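Local coordinates for protein ribonuclease VapC (Klebsiella pneumoniae, PDB 7BY3) that is probably the toxin of a toxin-antitoxin pair, a magnesium-dependent ribonuclease of the PIN-domain family, at residues Gly4-Phe17 / Trp30-Val44. Sequence-based numbering, arbitrary orientation.
Sequences GSALFDTNILIDLF and WPPQNAISLITWMEV
Thr40 OG1 is held by two partners: Thr10 OG1 of the facing helix, a 2.9 Å hydrogen bond, and a water. That water also donates to Phe8 O and accepts from Ser37 N, 2.8 Å away, so it stitches both strand ends where the helices begin. With chi1 at -50°, Thr10 sets its methyl CG2 anti to the backbone N, against Glu43 CB, and leaves OG1 for Thr40; the two threonine side chains run alongside each other, pointing opposite ways. Strands 6-8 and 35-37 meet in one parallel bridge at Leu7 and Ala35: Ala35 N gives its hydrogen to Ala6 O, and Phe8 N reaches Ala35 O at 2.8 Å. Beyond it, the edge of the Phe8 ring points at the Trp30 five-membered ring in an offset T-shaped pair, planes 85° apart, while Ala6 CB lies against the indole, offset toward its rim. At the other end Leu13 CD1 touches the methyls Ile36 CG2 and Thr40 CG2, and Val44 drops as a knob among Thr10, Leu13, Ile14 and Phe17. Asp9, a predicted magnesium ligand near Asp90, accepts from Thr10 N through OD1 (2.7 Å). Thr10 thus ties the helix pairing to the probable metal site.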
# COMPACT_ATOMS: atom_id res chain seq x y z
N GLY B 4 6.00 -10.40 -22.18
CA GLY B 4 5.37 -9.13 -22.51
C GLY B 4 4.10 -8.88 -21.72
O GLY B 4 3.09 -8.43 -22.26
N SER B 5 4.15 -9.19 -20.43
CA SER B 5 3.01 -8.97 -19.55
C SER B 5 2.87 -7.48 -19.22
O SER B 5 3.83 -6.72 -19.33
CB SER B 5 3.14 -9.79 -18.28
OG SER B 5 2.91 -11.17 -18.54
N ALA B 6 1.67 -7.08 -18.81
CA ALA B 6 1.35 -5.67 -18.67
C ALA B 6 0.82 -5.29 -17.29
O ALA B 6 -0.01 -5.99 -16.71
CB ALA B 6 0.35 -5.27 -19.73
N LEU B 7 1.31 -4.16 -16.78
CA LEU B 7 0.75 -3.52 -15.59
C LEU B 7 0.18 -2.17 -16.00
O LEU B 7 0.89 -1.33 -16.55
CB LEU B 7 1.80 -3.35 -14.50
CG LEU B 7 1.30 -2.75 -13.18
CD1 LEU B 7 0.95 -3.84 -12.19
CD2 LEU B 7 2.30 -1.78 -12.59
N PHE B 8 -1.11 -1.96 -15.73
CA PHE B 8 -1.79 -0.75 -16.18
C PHE B 8 -1.96 0.28 -15.07
O PHE B 8 -2.46 -0.04 -13.99
CB PHE B 8 -3.14 -1.10 -16.79
CG PHE B 8 -3.05 -1.68 -18.17
CD1 PHE B 8 -2.93 -3.05 -18.36
CD2 PHE B 8 -3.06 -0.85 -19.28
CE1 PHE B 8 -2.83 -3.58 -19.63
CE2 PHE B 8 -2.97 -1.38 -20.56
CZ PHE B 8 -2.86 -2.74 -20.73
N ASP B 9 -1.54 1.51 -15.35
CA ASP B 9 -1.66 2.61 -14.40
C ASP B 9 -3.11 3.07 -14.28
O ASP B 9 -3.93 2.78 -15.15
CB ASP B 9 -0.76 3.78 -14.83
CG ASP B 9 -0.50 4.76 -13.71
OD1 ASP B 9 -0.94 4.51 -12.57
OD2 ASP B 9 0.17 5.79 -13.96
N THR B 10 -3.41 3.76 -13.19
CA THR B 10 -4.77 4.16 -12.84
C THR B 10 -5.49 4.95 -13.94
O THR B 10 -6.67 4.72 -14.20
CB THR B 10 -4.78 5.00 -11.55
OG1 THR B 10 -4.03 4.33 -10.53
CG2 THR B 10 -6.20 5.23 -11.06
N ASN B 11 -4.77 5.86 -14.60
CA ASN B 11 -5.38 6.75 -15.58
C ASN B 11 -5.99 6.01 -16.78
O ASN B 11 -6.93 6.50 -17.41
CB ASN B 11 -4.36 7.78 -16.07
CG ASN B 11 -3.08 7.14 -16.59
OD1 ASN B 11 -2.09 7.03 -15.87
ND2 ASN B 11 -3.10 6.73 -17.85
N ILE B 12 -5.46 4.84 -17.09
CA ILE B 12 -5.95 4.06 -18.22
C ILE B 12 -7.27 3.38 -17.88
O ILE B 12 -8.21 3.39 -18.68
CB ILE B 12 -4.93 3.00 -18.66
CG1 ILE B 12 -3.67 3.69 -19.17
CG2 ILE B 12 -5.52 2.11 -19.75
CD1 ILE B 12 -2.64 2.74 -19.69
N LEU B 13 -7.34 2.79 -16.69
CA LEU B 13 -8.58 2.17 -16.22
C LEU B 13 -9.70 3.20 -16.12
O LEU B 13 -10.83 2.93 -16.52
CB LEU B 13 -8.36 1.48 -14.87
CG LEU B 13 -7.66 0.12 -14.88
CD1 LEU B 13 -7.59 -0.43 -13.47
CD2 LEU B 13 -8.39 -0.85 -15.78
N ILE B 14 -9.37 4.37 -15.58
CA ILE B 14 -10.32 5.47 -15.49
C ILE B 14 -10.83 5.86 -16.87
O ILE B 14 -12.03 6.04 -17.07
CB ILE B 14 -9.69 6.70 -14.81
CG1 ILE B 14 -9.36 6.40 -13.35
CG2 ILE B 14 -10.63 7.90 -14.88
CD1 ILE B 14 -10.57 6.03 -12.52
N ASP B 15 -9.91 5.97 -17.82
CA ASP B 15 -10.26 6.28 -19.21
C ASP B 15 -11.24 5.26 -19.77
O ASP B 15 -12.20 5.63 -20.45
CB ASP B 15 -9.01 6.31 -20.08
CG ASP B 15 -8.52 7.72 -20.35
OD1 ASP B 15 -9.19 8.68 -19.92
OD2 ASP B 15 -7.47 7.86 -20.99
N LEU B 16 -10.99 3.99 -19.49
CA LEU B 16 -11.84 2.91 -19.98
C LEU B 16 -13.26 3.02 -19.44
O LEU B 16 -14.22 3.02 -20.21
CB LEU B 16 -11.26 1.55 -19.61
CG LEU B 16 -12.18 0.38 -19.94
CD1 LEU B 16 -12.15 0.07 -21.43
CD2 LEU B 16 -11.83 -0.84 -19.11
N PHE B 17 -13.38 3.10 -18.12
CA PHE B 17 -14.69 3.18 -17.48
C PHE B 17 -15.44 4.44 -17.89
O PHE B 17 -16.67 4.47 -17.92
CB PHE B 17 -14.56 3.12 -15.96
CG PHE B 17 -14.13 1.78 -15.44
CD1 PHE B 17 -14.91 0.66 -15.68
CD2 PHE B 17 -12.96 1.64 -14.71
CE1 PHE B 17 -14.52 -0.58 -15.20
CE2 PHE B 17 -12.57 0.40 -14.24
CZ PHE B 17 -13.35 -0.71 -14.48
N TRP B 30 -2.36 -5.82 -25.09
CA TRP B 30 -1.51 -6.68 -24.28
C TRP B 30 -2.22 -7.97 -23.90
O TRP B 30 -3.43 -7.99 -23.72
CB TRP B 30 -1.05 -5.93 -23.03
CG TRP B 30 -0.26 -4.70 -23.35
CD1 TRP B 30 -0.76 -3.46 -23.65
CD2 TRP B 30 1.16 -4.59 -23.43
NE1 TRP B 30 0.27 -2.59 -23.90
CE2 TRP B 30 1.46 -3.26 -23.77
CE3 TRP B 30 2.21 -5.49 -23.23
CZ2 TRP B 30 2.77 -2.80 -23.92
CZ3 TRP B 30 3.51 -5.03 -23.38
CH2 TRP B 30 3.77 -3.70 -23.72
N PRO B 31 -1.46 -9.08 -23.80
CA PRO B 31 -2.06 -10.37 -23.46
C PRO B 31 -2.54 -10.44 -22.01
O PRO B 31 -1.80 -10.08 -21.10
CB PRO B 31 -0.92 -11.36 -23.70
CG PRO B 31 0.32 -10.56 -23.47
CD PRO B 31 0.00 -9.18 -23.98
N PRO B 32 -3.77 -10.93 -21.80
CA PRO B 32 -4.27 -11.26 -20.47
C PRO B 32 -3.52 -12.47 -19.92
O PRO B 32 -3.02 -13.25 -20.73
CB PRO B 32 -5.75 -11.59 -20.71
CG PRO B 32 -5.81 -12.00 -22.14
CD PRO B 32 -4.79 -11.15 -22.84
N GLN B 33 -3.41 -12.62 -18.60
CA GLN B 33 -3.98 -11.72 -17.62
C GLN B 33 -3.05 -10.54 -17.35
O GLN B 33 -1.87 -10.73 -17.09
CB GLN B 33 -4.26 -12.48 -16.32
CG GLN B 33 -4.85 -11.66 -15.18
CD GLN B 33 -4.89 -12.45 -13.88
OE1 GLN B 33 -3.89 -13.03 -13.46
NE2 GLN B 33 -6.05 -12.47 -13.23
N ASN B 34 -3.59 -9.33 -17.40
CA ASN B 34 -2.79 -8.15 -17.10
C ASN B 34 -2.95 -7.76 -15.64
O ASN B 34 -3.73 -8.36 -14.91
CB ASN B 34 -3.18 -6.99 -18.01
CG ASN B 34 -2.75 -7.22 -19.45
OD1 ASN B 34 -1.65 -7.70 -19.71
ND2 ASN B 34 -3.62 -6.87 -20.39
N ALA B 35 -2.21 -6.74 -15.21
CA ALA B 35 -2.10 -6.46 -13.79
C ALA B 35 -2.32 -4.99 -13.43
O ALA B 35 -2.13 -4.10 -14.25
CB ALA B 35 -0.75 -6.92 -13.27
N ILE B 36 -2.74 -4.77 -12.19
CA ILE B 36 -2.79 -3.45 -11.59
C ILE B 36 -2.32 -3.53 -10.14
O ILE B 36 -2.39 -4.58 -9.52
CB ILE B 36 -4.20 -2.83 -11.63
CG1 ILE B 36 -5.22 -3.77 -10.98
CG2 ILE B 36 -4.62 -2.49 -13.05
CD1 ILE B 36 -6.58 -3.14 -10.77
N SER B 37 -1.83 -2.41 -9.62
CA SER B 37 -1.46 -2.32 -8.22
C SER B 37 -2.72 -2.21 -7.35
O SER B 37 -3.79 -1.88 -7.84
CB SER B 37 -0.54 -1.13 -7.97
OG SER B 37 -0.31 -0.93 -6.58
N LEU B 38 -2.58 -2.51 -6.06
CA LEU B 38 -3.66 -2.29 -5.11
C LEU B 38 -3.98 -0.80 -5.01
O LEU B 38 -5.12 -0.42 -4.75
CB LEU B 38 -3.29 -2.86 -3.74
CG LEU B 38 -4.42 -3.05 -2.72
CD1 LEU B 38 -5.62 -3.76 -3.35
CD2 LEU B 38 -3.91 -3.82 -1.51
N ILE B 39 -2.97 0.03 -5.22
CA ILE B 39 -3.14 1.48 -5.24
C ILE B 39 -4.13 1.89 -6.32
O ILE B 39 -4.97 2.76 -6.10
CB ILE B 39 -1.79 2.20 -5.47
CG1 ILE B 39 -0.88 2.01 -4.26
CG2 ILE B 39 -2.01 3.68 -5.76
CD1 ILE B 39 0.22 3.04 -4.16
N THR B 40 -4.01 1.26 -7.48
CA THR B 40 -4.91 1.54 -8.60
C THR B 40 -6.32 1.05 -8.30
O THR B 40 -7.29 1.74 -8.60
CB THR B 40 -4.39 0.90 -9.90
OG1 THR B 40 -3.17 1.54 -10.30
CG2 THR B 40 -5.41 1.05 -11.02
N TRP B 41 -6.43 -0.13 -7.70
CA TRP B 41 -7.73 -0.69 -7.33
C TRP B 41 -8.51 0.28 -6.45
O TRP B 41 -9.70 0.51 -6.68
CB TRP B 41 -7.55 -2.03 -6.60
CG TRP B 41 -8.84 -2.79 -6.40
CD1 TRP B 41 -9.37 -3.74 -7.23
CD2 TRP B 41 -9.75 -2.67 -5.30
NE1 TRP B 41 -10.56 -4.21 -6.72
CE2 TRP B 41 -10.82 -3.57 -5.54
CE3 TRP B 41 -9.78 -1.89 -4.14
CZ2 TRP B 41 -11.89 -3.71 -4.65
CZ3 TRP B 41 -10.84 -2.02 -3.27
CH2 TRP B 41 -11.88 -2.93 -3.53
N MET B 42 -7.84 0.86 -5.46
CA MET B 42 -8.48 1.79 -4.53
C MET B 42 -8.93 3.08 -5.20
O MET B 42 -10.04 3.56 -4.97
CB MET B 42 -7.54 2.11 -3.37
CG MET B 42 -7.28 0.94 -2.43
SD MET B 42 -6.36 1.42 -0.96
CE MET B 42 -4.69 1.02 -1.45
N GLU B 43 -8.06 3.65 -6.04
CA GLU B 43 -8.37 4.92 -6.70
C GLU B 43 -9.46 4.77 -7.75
O GLU B 43 -10.18 5.72 -8.04
CB GLU B 43 -7.11 5.51 -7.35
CG GLU B 43 -6.07 6.00 -6.36
CD GLU B 43 -5.13 7.03 -6.95
OE1 GLU B 43 -5.52 7.70 -7.94
OE2 GLU B 43 -4.00 7.19 -6.44
N VAL B 44 -9.59 3.58 -8.32
CA VAL B 44 -10.67 3.31 -9.26
C VAL B 44 -11.99 3.12 -8.50
O VAL B 44 -13.04 3.60 -8.93
CB VAL B 44 -10.38 2.06 -10.13
CG1 VAL B 44 -11.60 1.70 -10.96
CG2 VAL B 44 -9.19 2.32 -11.04
O HOH W 1 0.04 -11.19 -19.51
O HOH W 2 -1.20 -0.29 -11.30